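Local structure of terminal uridylyltransferase 1 (Trypanosoma brucei, 5HZD) at residues Pro258-Ser262 against Ala263-Thr267. The protein adds uridines to the 3' ends of guide RNAs, ribosomal RNAs and some mRNAs and takes part in mitochondrial RNA editing. Sequence-based numbering, arbitrary orientation.
Sequences PALAS and ASLRT
Ser262 and Leu265 close a type II beta turn in which Leu265 N donates to Ser262 O (3.1 Å, N-H...O 163°), and the chain doubles back so that 258-262 and 263-267 run 142° apart. At this corner CB of Leu265 packs 4.0 Å from CB of Ser262. Beyond the turn the two arms meet through side chains. Methyl CD1 of Leu260 lies across the isobutyl group of Leu265, 3.7 Å from its CD2 and 3.9 Å from its CG. With CG anti to the backbone N (chi1 -174°), Leu265 carries its isobutyl end toward the 258-262 arm, CD2 being the branch nearest Leu260 CD1. Farther along, Leu260 CD1 also approaches Thr267 CG2 at 4.2 Å, and the ring of Pro258 sets CG 3.7 Å from Thr267 OG1. Arg266 folds back along its own arm, its NH1 bonded to Leu265 O at 3.0 Å. A single backbone hydrogen bond thus spans the turn, and van der Waals contacts, chiefly between the leucines, hold together the arms of this surface loop between helix 247-254 and strand 267-271. Ser262 OG, bonded to Asp211 OD2, ties it to helix 209-223, and the side-chain amide of Asn204 (OD1 to Arg266 N, ND2 to Ser264 O) to the loop just after strand 198-203.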
loop_
_atom_site.group_PDB
_atom_site.type_symbol
_atom_site.label_atom_id
_atom_site.label_comp_id
_atom_site.label_asym_id
_atom_site.label_seq_id
_atom_site.Cartn_x
_atom_site.Cartn_y
_atom_site.Cartn_z
ATOM N N PRO A 258 -15.099 24.345 22.765
ATOM C CA PRO A 258 -15.535 25.611 23.371
ATOM C C PRO A 258 -16.138 25.412 24.755
ATOM O O PRO A 258 -16.797 24.413 25.000
ATOM C CB PRO A 258 -16.613 26.111 22.401
ATOM C CG PRO A 258 -16.391 25.331 21.119
ATOM C CD PRO A 258 -15.874 24.001 21.558
ATOM N N ALA A 259 -15.894 26.351 25.654
ATOM C CA ALA A 259 -16.511 26.347 26.967
ATOM C C ALA A 259 -17.230 27.667 27.098
ATOM O O ALA A 259 -16.667 28.653 27.583
ATOM C CB ALA A 259 -15.468 26.212 28.071
ATOM N N LEU A 260 -18.477 27.696 26.655
ATOM C CA LEU A 260 -19.194 28.944 26.623
ATOM C C LEU A 260 -19.808 29.170 27.993
ATOM O O LEU A 260 -19.953 28.238 28.791
ATOM C CB LEU A 260 -20.241 28.924 25.507
ATOM C CG LEU A 260 -19.631 28.577 24.138
ATOM C CD1 LEU A 260 -20.709 28.662 23.074
ATOM C CD2 LEU A 260 -18.428 29.435 23.768
ATOM N N ALA A 261 -20.140 30.418 28.268
ATOM C CA ALA A 261 -20.668 30.806 29.581
ATOM C C ALA A 261 -22.150 30.434 29.747
ATOM O O ALA A 261 -22.526 29.881 30.786
ATOM C CB ALA A 261 -20.451 32.286 29.809
ATOM N N SER A 262 -22.974 30.724 28.728
ATOM C CA SER A 262 -24.436 30.552 28.832
ATOM C C SER A 262 -24.785 29.094 28.998
ATOM O O SER A 262 -24.348 28.248 28.234
ATOM C CB SER A 262 -25.168 31.098 27.590
ATOM O OG SER A 262 -25.037 32.504 27.498
ATOM N N ALA A 263 -25.586 28.814 30.014
ATOM C CA ALA A 263 -25.950 27.441 30.289
ATOM C C ALA A 263 -26.626 26.805 29.083
ATOM O O ALA A 263 -27.562 27.385 28.505
ATOM C CB ALA A 263 -26.870 27.399 31.478
ATOM N N SER A 264 -26.164 25.601 28.760
ATOM C CA SER A 264 -26.681 24.748 27.688
ATOM C C SER A 264 -26.478 25.270 26.283
ATOM O O SER A 264 -27.021 24.709 25.336
ATOM C CB SER A 264 -28.147 24.409 27.896
ATOM O OG SER A 264 -28.341 23.707 29.117
ATOM N N LEU A 265 -25.696 26.333 26.139
ATOM C CA LEU A 265 -25.324 26.764 24.795
ATOM C C LEU A 265 -24.259 25.844 24.228
ATOM O O LEU A 265 -23.210 25.627 24.843
ATOM C CB LEU A 265 -24.838 28.210 24.834
ATOM C CG LEU A 265 -24.537 28.877 23.486
ATOM C CD1 LEU A 265 -25.846 29.041 22.696
ATOM C CD2 LEU A 265 -23.954 30.240 23.782
ATOM N N ARG A 266 -24.507 25.310 23.037
ATOM C CA ARG A 266 -23.636 24.297 22.456
ATOM C C ARG A 266 -23.367 24.652 21.006
ATOM O O ARG A 266 -24.147 25.406 20.405
ATOM C CB ARG A 266 -24.315 22.921 22.480
ATOM C CG ARG A 266 -24.693 22.461 23.869
ATOM C CD ARG A 266 -23.482 21.930 24.630
ATOM N NE ARG A 266 -23.905 21.514 25.968
ATOM C CZ ARG A 266 -23.841 22.286 27.047
ATOM N NH1 ARG A 266 -23.339 23.520 26.967
ATOM N NH2 ARG A 266 -24.271 21.824 28.212
ATOM N N THR A 267 -22.294 24.101 20.469
ATOM C CA THR A 267 -21.910 24.309 19.070
ATOM C C THR A 267 -21.771 23.016 18.302
ATOM O O THR A 267 -21.488 21.955 18.873
ATOM C CB THR A 267 -20.554 25.048 18.929
ATOM O OG1 THR A 267 -19.499 24.262 19.513
ATOM C CG2 THR A 267 -20.586 26.397 19.595
#